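Local coordinates for biofilm-associated surface protein (PDB 7C7U) that is a cell wall-anchored adhesion protein that takes part in staphylococcal biofilm formation, probably switching between a calcium-bound folded state and functional amyloid, at residues Ala47-Met61 and Gln134-Val148. Sequence-based numbering, arbitrary orientation.
Sequences ALNSNIIPFDLHSYM and QYTAKNGKIELDDTV
Phe-55 lays its ring flat over Gly-140, whose CA stands 3.5 Å from the ring centroid in a CH-pi contact. With CG set between backbone N and carbonyl carbon (chi1 66°), the ring folds back across the neighbouring strand; Gly-140, having no side chain, lets it settle directly on the backbone. CE1 of Phe-55 also meets CG1 of Ile-142 at 3.8 Å. On this same face of the sheet Ile-53 and Ile-142 pack as branched, strand-favouring side chains, and Ile-53 CG1 touches Val-148 CG2 at 3.9 Å, the two side chains crossing at about a right angle. The other face is more polar: the His-58 and Thr-136 side chains lie side by side, and ND1 of His-58 and OG1 of Thr-136 share a 2.7 Å hydrogen bond in the imidazole plane. NE2 of His-58 is hydrogen-bonded to Asp-38, so the ring's rotation is fixed from both ends. Nearby, Tyr-60 offers a ring face to CB of Gln-134. Just before strand 52-61, Asn-51 ND2 gives a nearly straight 3.1 Å hydrogen bond (168°) to O of Leu-144, the last residue of its strand, and one water joins this amide to Glu-143 OE1. Strands 52-61 and 134-144 thus form an antiparallel ladder, its register shifted by one between Phe-55 and Leu-57: a beta bulge within the mixed sheet, where strand 36-39 flanks 52-61 and strand 84-90 flanks 134-144.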
ATOM      1  N   ALA A  47      27.356 -12.878 -21.419  1.00 36.79           N
ATOM      2  CA  ALA A  47      26.700 -12.459 -20.181  1.00 37.44           C
ATOM      3  C   ALA A  47      25.958 -13.617 -19.542  1.00 37.79           C
ATOM      4  O   ALA A  47      25.926 -13.740 -18.312  1.00 40.87           O
ATOM      5  CB  ALA A  47      25.746 -11.296 -20.455  1.00 32.16           C
ATOM      6  N   LEU A  48      25.367 -14.492 -20.360  1.00 39.93           N
ATOM      7  CA  LEU A  48      24.574 -15.580 -19.796  1.00 41.99           C
ATOM      8  C   LEU A  48      25.440 -16.672 -19.194  1.00 44.04           C
ATOM      9  O   LEU A  48      24.976 -17.388 -18.296  1.00 40.82           O
ATOM     10  CB  LEU A  48      23.664 -16.191 -20.860  1.00 41.31           C
ATOM     11  CG  LEU A  48      22.436 -15.352 -21.218  1.00 47.44           C
ATOM     12  CD1 LEU A  48      21.588 -16.028 -22.291  1.00 45.78           C
ATOM     13  CD2 LEU A  48      21.634 -15.089 -19.990  1.00 39.83           C
ATOM     14  N   ASN A  49      26.687 -16.799 -19.648  1.00 42.28           N
ATOM     15  CA  ASN A  49      27.603 -17.799 -19.125  1.00 44.18           C
ATOM     16  C   ASN A  49      28.412 -17.298 -17.935  1.00 44.74           C
ATOM     17  O   ASN A  49      29.346 -17.977 -17.505  1.00 48.54           O
ATOM     18  CB  ASN A  49      28.534 -18.290 -20.232  1.00 46.76           C
ATOM     19  CG  ASN A  49      29.101 -19.668 -19.939  1.00 55.09           C
ATOM     20  OD1 ASN A  49      30.303 -19.914 -20.096  1.00 59.94           O
ATOM     21  ND2 ASN A  49      28.234 -20.575 -19.497  1.00 50.77           N
ATOM     22  N   SER A  50      28.085 -16.129 -17.397  1.00 41.36           N
ATOM     23  CA  SER A  50      28.694 -15.638 -16.174  1.00 38.10           C
ATOM     24  C   SER A  50      27.752 -15.905 -15.008  1.00 41.25           C
ATOM     25  O   SER A  50      26.535 -15.974 -15.180  1.00 41.50           O
ATOM     26  CB  SER A  50      28.991 -14.138 -16.280  1.00 37.34           C
ATOM     27  OG  SER A  50      29.435 -13.609 -15.046  1.00 39.07           O
ATOM     28  N   ASN A  51      28.319 -16.059 -13.815  1.00 35.19           N
ATOM     29  CA  ASN A  51      27.508 -16.106 -12.609  1.00 42.94           C
ATOM     30  C   ASN A  51      27.447 -14.751 -11.910  1.00 37.06           C
ATOM     31  O   ASN A  51      27.097 -14.691 -10.725  1.00 41.20           O
ATOM     32  CB  ASN A  51      28.026 -17.183 -11.655  1.00 40.93           C
ATOM     33  CG  ASN A  51      29.311 -16.781 -10.963  1.00 46.81           C
ATOM     34  OD1 ASN A  51      30.283 -16.375 -11.612  1.00 49.70           O
ATOM     35  ND2 ASN A  51      29.318 -16.863  -9.634  1.00 45.91           N
ATOM     36  N   ILE A  52      27.802 -13.670 -12.611  1.00 36.85           N
ATOM     37  CA  ILE A  52      27.787 -12.317 -12.057  1.00 37.98           C
ATOM     38  C   ILE A  52      26.932 -11.418 -12.940  1.00 34.13           C
ATOM     39  O   ILE A  52      27.092 -11.400 -14.165  1.00 37.67           O
ATOM     40  CB  ILE A  52      29.203 -11.729 -11.920  1.00 39.83           C
ATOM     41  CG1 ILE A  52      30.031 -12.586 -10.963  1.00 43.17           C
ATOM     42  CG2 ILE A  52      29.139 -10.261 -11.446  1.00 30.47           C
ATOM     43  CD1 ILE A  52      31.342 -11.970 -10.548  1.00 46.74           C
ATOM     44  N   ILE A  53      26.039 -10.657 -12.311  1.00 35.37           N
ATOM     45  CA  ILE A  53      25.378  -9.526 -12.949  1.00 34.44           C
ATOM     46  C   ILE A  53      26.051  -8.262 -12.436  1.00 31.42           C
ATOM     47  O   ILE A  53      25.941  -7.956 -11.239  1.00 31.38           O
ATOM     48  CB  ILE A  53      23.868  -9.505 -12.663  1.00 33.24           C
ATOM     49  CG1 ILE A  53      23.200 -10.760 -13.228  1.00 32.77           C
ATOM     50  CG2 ILE A  53      23.223  -8.262 -13.267  1.00 31.88           C
ATOM     51  CD1 ILE A  53      21.741 -10.905 -12.777  1.00 32.72           C
ATOM     52  N   PRO A  54      26.768  -7.518 -13.267  1.00 35.69           N
ATOM     53  CA  PRO A  54      27.428  -6.302 -12.798  1.00 33.46           C
ATOM     54  C   PRO A  54      26.477  -5.112 -12.803  1.00 29.47           C
ATOM     55  O   PRO A  54      25.472  -5.083 -13.518  1.00 30.81           O
ATOM     56  CB  PRO A  54      28.544  -6.116 -13.823  1.00 35.93           C
ATOM     57  CG  PRO A  54      27.910  -6.583 -15.082  1.00 35.34           C
ATOM     58  CD  PRO A  54      27.025  -7.756 -14.697  1.00 33.60           C
ATOM     59  N   PHE A  55      26.818  -4.113 -11.990  1.00 30.71           N
ATOM     60  CA  PHE A  55      26.030  -2.892 -11.952  1.00 32.06           C
ATOM     61  C   PHE A  55      26.868  -1.742 -11.416  1.00 32.60           C
ATOM     62  O   PHE A  55      27.865  -1.936 -10.713  1.00 30.80           O
ATOM     63  CB  PHE A  55      24.752  -3.057 -11.094  1.00 26.99           C
ATOM     64  CG  PHE A  55      25.009  -3.284  -9.620  1.00 30.62           C
ATOM     65  CD1 PHE A  55      25.168  -4.577  -9.117  1.00 30.65           C
ATOM     66  CD2 PHE A  55      25.004  -2.222  -8.727  1.00 29.87           C
ATOM     67  CE1 PHE A  55      25.361  -4.793  -7.762  1.00 27.72           C
ATOM     68  CE2 PHE A  55      25.203  -2.421  -7.378  1.00 32.07           C
ATOM     69  CZ  PHE A  55      25.377  -3.712  -6.883  1.00 32.24           C
ATOM     70  N   ASP A  56      26.426  -0.538 -11.747  1.00 29.88           N
ATOM     71  CA  ASP A  56      26.791   0.664 -11.018  1.00 33.56           C
ATOM     72  C   ASP A  56      25.546   1.185 -10.323  1.00 31.06           C
ATOM     73  O   ASP A  56      24.423   0.881 -10.718  1.00 33.36           O
ATOM     74  CB  ASP A  56      27.363   1.748 -11.944  1.00 30.85           C
ATOM     75  CG  ASP A  56      28.631   1.294 -12.655  1.00 37.62           C
ATOM     76  OD1 ASP A  56      29.508   0.695 -12.002  1.00 38.93           O
ATOM     77  OD2 ASP A  56      28.730   1.507 -13.871  1.00 43.75           O
ATOM     78  N   LEU A  57      25.750   1.967  -9.274  1.00 28.44           N
ATOM     79  CA  LEU A  57      24.647   2.606  -8.574  1.00 31.34           C
ATOM     80  C   LEU A  57      24.969   4.092  -8.483  1.00 34.60           C
ATOM     81  O   LEU A  57      26.008   4.462  -7.932  1.00 34.00           O
ATOM     82  CB  LEU A  57      24.462   1.973  -7.198  1.00 29.70           C
ATOM     83  CG  LEU A  57      23.181   2.267  -6.418  1.00 39.02           C
ATOM     84  CD1 LEU A  57      21.902   1.978  -7.221  1.00 32.21           C
ATOM     85  CD2 LEU A  57      23.216   1.446  -5.147  1.00 39.26           C
ATOM     86  N   HIS A  58      24.109   4.936  -9.051  1.00 29.21           N
ATOM     87  CA  HIS A  58      24.336   6.375  -9.075  1.00 33.52           C
ATOM     88  C   HIS A  58      23.352   7.082  -8.155  1.00 39.20           C
ATOM     89  O   HIS A  58      22.183   6.685  -8.053  1.00 34.67           O
ATOM     90  CB  HIS A  58      24.187   6.955 -10.486  1.00 34.18           C
ATOM     91  CG  HIS A  58      24.897   6.188 -11.558  1.00 33.88           C
ATOM     92  ND1 HIS A  58      26.224   6.398 -11.879  1.00 33.88           N
ATOM     93  CD2 HIS A  58      24.448   5.245 -12.420  1.00 31.19           C
ATOM     94  CE1 HIS A  58      26.569   5.597 -12.871  1.00 32.39           C
ATOM     95  NE2 HIS A  58      25.507   4.889 -13.221  1.00 33.06           N
ATOM     96  N   SER A  59      23.803   8.153  -7.509  1.00 37.57           N
ATOM     97  CA  SER A  59      22.849   8.958  -6.759  1.00 40.99           C
ATOM     98  C   SER A  59      23.371  10.378  -6.583  1.00 48.03           C
ATOM     99  O   SER A  59      24.549  10.672  -6.808  1.00 45.96           O
ATOM    100  CB  SER A  59      22.541   8.331  -5.394  1.00 44.01           C
ATOM    101  OG  SER A  59      21.558   9.094  -4.712  1.00 51.52           O
ATOM    102  N   TYR A  60      22.459  11.255  -6.179  1.00 51.48           N
ATOM    103  CA  TYR A  60      22.761  12.625  -5.790  1.00 54.32           C
ATOM    104  C   TYR A  60      22.473  12.752  -4.302  1.00 57.31           C
ATOM    105  O   TYR A  60      21.445  12.253  -3.825  1.00 56.51           O
ATOM    106  CB  TYR A  60      21.921  13.636  -6.584  1.00 53.81           C
ATOM    107  CG  TYR A  60      22.560  14.102  -7.874  1.00 54.22           C
ATOM    108  CD1 TYR A  60      22.518  13.309  -9.016  1.00 52.68           C
ATOM    109  CD2 TYR A  60      23.209  15.333  -7.951  1.00 54.96           C
ATOM    110  CE1 TYR A  60      23.108  13.723 -10.207  1.00 49.80           C
ATOM    111  CE2 TYR A  60      23.801  15.767  -9.142  1.00 52.79           C
ATOM    112  CZ  TYR A  60      23.753  14.950 -10.268  1.00 56.99           C
ATOM    113  OH  TYR A  60      24.346  15.363 -11.457  1.00 52.91           O
ATOM    114  N   MET A  61      23.396  13.373  -3.563  1.00 58.19           N
ATOM    115  CA  MET A  61      23.220  13.578  -2.129  1.00 60.95           C
ATOM    116  C   MET A  61      23.684  14.977  -1.744  1.00 59.29           C
ATOM    117  O   MET A  61      24.658  15.495  -2.295  1.00 57.14           O
ATOM    118  CB  MET A  61      23.968  12.524  -1.299  1.00 60.89           C
ATOM    119  CG  MET A  61      25.462  12.474  -1.523  1.00 59.13           C
ATOM    120  SD  MET A  61      26.288  11.541  -0.211  1.00 69.61           S
ATOM    121  CE  MET A  61      25.518  12.244   1.248  1.00 60.39           C
ATOM    122  N   GLN A 134      27.139  14.490  -7.149  1.00 50.88           N
ATOM    123  CA  GLN A 134      26.889  13.254  -7.875  1.00 50.69           C
ATOM    124  C   GLN A 134      27.901  12.207  -7.434  1.00 48.16           C
ATOM    125  O   GLN A 134      29.104  12.476  -7.409  1.00 43.90           O
ATOM    126  CB  GLN A 134      26.976  13.474  -9.386  1.00 49.04           C
ATOM    127  CG  GLN A 134      26.297  12.381 -10.238  1.00 52.61           C
ATOM    128  CD  GLN A 134      26.972  11.006 -10.181  1.00 52.37           C
ATOM    129  OE1 GLN A 134      26.328   9.994  -9.882  1.00 49.83           O
ATOM    130  NE2 GLN A 134      28.268  10.966 -10.473  1.00 48.98           N
ATOM    131  N   TYR A 135      27.409  11.027  -7.070  1.00 45.50           N
ATOM    132  CA  TYR A 135      28.267   9.921  -6.677  1.00 43.12           C
ATOM    133  C   TYR A 135      27.865   8.658  -7.418  1.00 43.66           C
ATOM    134  O   TYR A 135      26.680   8.415  -7.663  1.00 41.92           O
ATOM    135  CB  TYR A 135      28.202   9.684  -5.169  1.00 44.20           C
ATOM    136  CG  TYR A 135      28.838  10.794  -4.381  1.00 49.47           C
ATOM    137  CD1 TYR A 135      30.193  11.070  -4.506  1.00 46.99           C
ATOM    138  CD2 TYR A 135      28.088  11.577  -3.529  1.00 49.95           C
ATOM    139  CE1 TYR A 135      30.782  12.097  -3.789  1.00 51.73           C
ATOM    140  CE2 TYR A 135      28.663  12.605  -2.812  1.00 54.60           C
ATOM    141  CZ  TYR A 135      30.007  12.857  -2.940  1.00 54.14           C
ATOM    142  OH  TYR A 135      30.576  13.878  -2.217  1.00 61.25           O
ATOM    143  N   THR A 136      28.861   7.858  -7.770  1.00 41.91           N
ATOM    144  CA  THR A 136      28.645   6.559  -8.384  1.00 39.30           C
ATOM    145  C   THR A 136      29.375   5.536  -7.540  1.00 41.60           C
ATOM    146  O   THR A 136      30.572   5.692  -7.280  1.00 42.65           O
ATOM    147  CB  THR A 136      29.159   6.506  -9.828  1.00 35.34           C
ATOM    148  OG1 THR A 136      28.433   7.442 -10.630  1.00 36.55           O
ATOM    149  CG2 THR A 136      28.974   5.105 -10.405  1.00 34.85           C
ATOM    150  N   ALA A 137      28.654   4.521  -7.078  1.00 34.42           N
ATOM    151  CA  ALA A 137      29.270   3.320  -6.538  1.00 35.59           C
ATOM    152  C   ALA A 137      29.529   2.372  -7.700  1.00 34.60           C
ATOM    153  O   ALA A 137      28.604   2.012  -8.436  1.00 32.05           O
ATOM    154  CB  ALA A 137      28.373   2.669  -5.483  1.00 35.66           C
ATOM    155  N   LYS A 138      30.783   1.997  -7.897  1.00 33.82           N
ATOM    156  CA  LYS A 138      31.149   1.218  -9.067  1.00 29.96           C
ATOM    157  C   LYS A 138      31.465  -0.218  -8.689  1.00 32.44           C
ATOM    158  O   LYS A 138      31.553  -0.581  -7.514  1.00 35.27           O
ATOM    159  CB  LYS A 138      32.352   1.838  -9.795  1.00 38.56           C
ATOM    160  CG  LYS A 138      32.188   3.287 -10.172  1.00 39.74           C
ATOM    161  CD  LYS A 138      33.415   3.774 -10.938  1.00 44.83           C
ATOM    162  CE  LYS A 138      33.182   5.156 -11.525  1.00 51.66           C
ATOM    163  NZ  LYS A 138      34.472   5.801 -11.885  1.00 54.56           N
ATOM    164  N   ASN A 139      31.648  -1.029  -9.726  1.00 34.93           N
ATOM    165  CA  ASN A 139      32.048  -2.423  -9.595  1.00 38.09           C
ATOM    166  C   ASN A 139      31.047  -3.222  -8.775  1.00 36.70           C
ATOM    167  O   ASN A 139      31.431  -4.106  -8.008  1.00 35.54           O
ATOM    168  CB  ASN A 139      33.447  -2.558  -8.991  1.00 39.79           C
ATOM    169  CG  ASN A 139      34.126  -3.841  -9.404  1.00 41.74           C
ATOM    170  OD1 ASN A 139      34.187  -4.167 -10.585  1.00 49.73           O
ATOM    171  ND2 ASN A 139      34.624  -4.589  -8.429  1.00 45.62           N
ATOM    172  N   GLY A 140      29.767  -2.880  -8.894  1.00 35.41           N
ATOM    173  CA  GLY A 140      28.735  -3.672  -8.249  1.00 32.55           C
ATOM    174  C   GLY A 140      28.691  -5.056  -8.864  1.00 32.73           C
ATOM    175  O   GLY A 140      28.865  -5.225 -10.073  1.00 32.49           O
ATOM    176  N   LYS A 141      28.493  -6.065  -8.006  1.00 33.80           N
ATOM    177  CA  LYS A 141      28.440  -7.457  -8.442  1.00 32.30           C
ATOM    178  C   LYS A 141      27.312  -8.175  -7.710  1.00 32.42           C
ATOM    179  O   LYS A 141      27.325  -8.265  -6.480  1.00 34.73           O
ATOM    180  CB  LYS A 141      29.770  -8.174  -8.184  1.00 34.15           C
ATOM    181  CG  LYS A 141      30.966  -7.545  -8.886  1.00 34.81           C
ATOM    182  CD  LYS A 141      32.222  -8.395  -8.693  1.00 47.08           C
ATOM    183  CE  LYS A 141      33.443  -7.706  -9.296  1.00 48.55           C
ATOM    184  NZ  LYS A 141      34.718  -8.362  -8.886  1.00 57.53           N
ATOM    185  N   ILE A 142      26.356  -8.690  -8.467  1.00 31.28           N
ATOM    186  CA  ILE A 142      25.366  -9.634  -7.946  1.00 35.40           C
ATOM    187  C   ILE A 142      25.911 -11.016  -8.262  1.00 33.09           C
ATOM    188  O   ILE A 142      25.980 -11.407  -9.426  1.00 35.53           O
ATOM    189  CB  ILE A 142      23.983  -9.433  -8.575  1.00 32.47           C
ATOM    190  CG1 ILE A 142      23.485  -8.014  -8.362  1.00 28.90           C
ATOM    191  CG2 ILE A 142      22.922 -10.447  -7.981  1.00 31.02           C
ATOM    192  CD1 ILE A 142      22.372  -7.661  -9.340  1.00 31.79           C
ATOM    193  N   GLU A 143      26.354 -11.732  -7.235  1.00 36.66           N
ATOM    194  CA  GLU A 143      26.967 -13.042  -7.406  1.00 38.57           C
ATOM    195  C   GLU A 143      25.907 -14.113  -7.179  1.00 33.58           C
ATOM    196  O   GLU A 143      25.126 -14.021  -6.227  1.00 35.76           O
ATOM    197  CB  GLU A 143      28.147 -13.216  -6.446  1.00 37.93           C
ATOM    198  CG  GLU A 143      29.248 -12.164  -6.649  1.00 44.16           C
ATOM    199  CD  GLU A 143      30.447 -12.375  -5.748  1.00 49.63           C
ATOM    200  OE1 GLU A 143      30.923 -13.527  -5.650  1.00 54.14           O
ATOM    201  OE2 GLU A 143      30.911 -11.384  -5.142  1.00 52.38           O
ATOM    202  N   LEU A 144      25.872 -15.102  -8.069  1.00 36.17           N
ATOM    203  CA  LEU A 144      24.831 -16.120  -8.133  1.00 36.10           C
ATOM    204  C   LEU A 144      25.422 -17.520  -8.022  1.00 42.46           C
ATOM    205  O   LEU A 144      26.549 -17.775  -8.464  1.00 38.17           O
ATOM    206  CB  LEU A 144      24.042 -16.022  -9.451  1.00 35.18           C
ATOM    207  CG  LEU A 144      23.514 -14.649  -9.867  1.00 35.30           C
ATOM    208  CD1 LEU A 144      23.066 -14.642 -11.335  1.00 37.22           C
ATOM    209  CD2 LEU A 144      22.376 -14.227  -8.932  1.00 35.62           C
ATOM    210  N   ASP A 145      24.618 -18.447  -7.490  1.00 42.09           N
ATOM    211  CA  ASP A 145      25.051 -19.829  -7.284  1.00 45.00           C
ATOM    212  C   ASP A 145      25.013 -20.678  -8.552  1.00 43.90           C
ATOM    213  O   ASP A 145      25.259 -21.886  -8.480  1.00 46.41           O
ATOM    214  CB  ASP A 145      24.203 -20.489  -6.183  1.00 40.19           C
ATOM    215  CG  ASP A 145      22.740 -20.679  -6.576  1.00 44.80           C
ATOM    216  OD1 ASP A 145      22.395 -20.590  -7.774  1.00 41.73           O
ATOM    217  OD2 ASP A 145      21.926 -20.936  -5.661  1.00 45.14           O
ATOM    218  N   ASP A 146      24.685 -20.085  -9.691  1.00 43.96           N
ATOM    219  CA  ASP A 146      24.704 -20.758 -10.982  1.00 39.43           C
ATOM    220  C   ASP A 146      24.873 -19.668 -12.030  1.00 45.08           C
ATOM    221  O   ASP A 146      24.873 -18.475 -11.709  1.00 41.54           O
ATOM    222  CB  ASP A 146      23.426 -21.568 -11.203  1.00 43.91           C
ATOM    223  CG  ASP A 146      23.594 -22.685 -12.235  1.00 49.13           C
ATOM    224  OD1 ASP A 146      24.652 -22.766 -12.899  1.00 46.60           O
ATOM    225  OD2 ASP A 146      22.645 -23.485 -12.382  1.00 52.33           O
ATOM    226  N   THR A 147      25.016 -20.068 -13.290  1.00 39.08           N
ATOM    227  CA  THR A 147      25.115 -19.040 -14.315  1.00 40.56           C
ATOM    228  C   THR A 147      23.765 -18.358 -14.552  1.00 42.32           C
ATOM    229  O   THR A 147      22.692 -18.890 -14.225  1.00 41.67           O
ATOM    230  CB  THR A 147      25.636 -19.614 -15.621  1.00 41.74           C
ATOM    231  OG1 THR A 147      26.066 -18.530 -16.448  1.00 52.45           O
ATOM    232  CG2 THR A 147      24.552 -20.335 -16.331  1.00 35.87           C
ATOM    233  N   VAL A 148      23.832 -17.141 -15.105  1.00 42.27           N
ATOM    234  CA  VAL A 148      22.610 -16.399 -15.419  1.00 40.66           C
ATOM    235  C   VAL A 148      21.770 -17.172 -16.429  1.00 41.98           C
ATOM    236  O   VAL A 148      20.540 -17.254 -16.306  1.00 40.49           O
ATOM    237  CB  VAL A 148      22.946 -14.984 -15.937  1.00 43.41           C
ATOM    238  CG1 VAL A 148      21.667 -14.238 -16.303  1.00 42.10           C
ATOM    239  CG2 VAL A 148      23.736 -14.189 -14.902  1.00 36.63           C
TER
HETATM  240  O   HOH W   1      31.317 -15.904  -7.642  1.00 54.26           O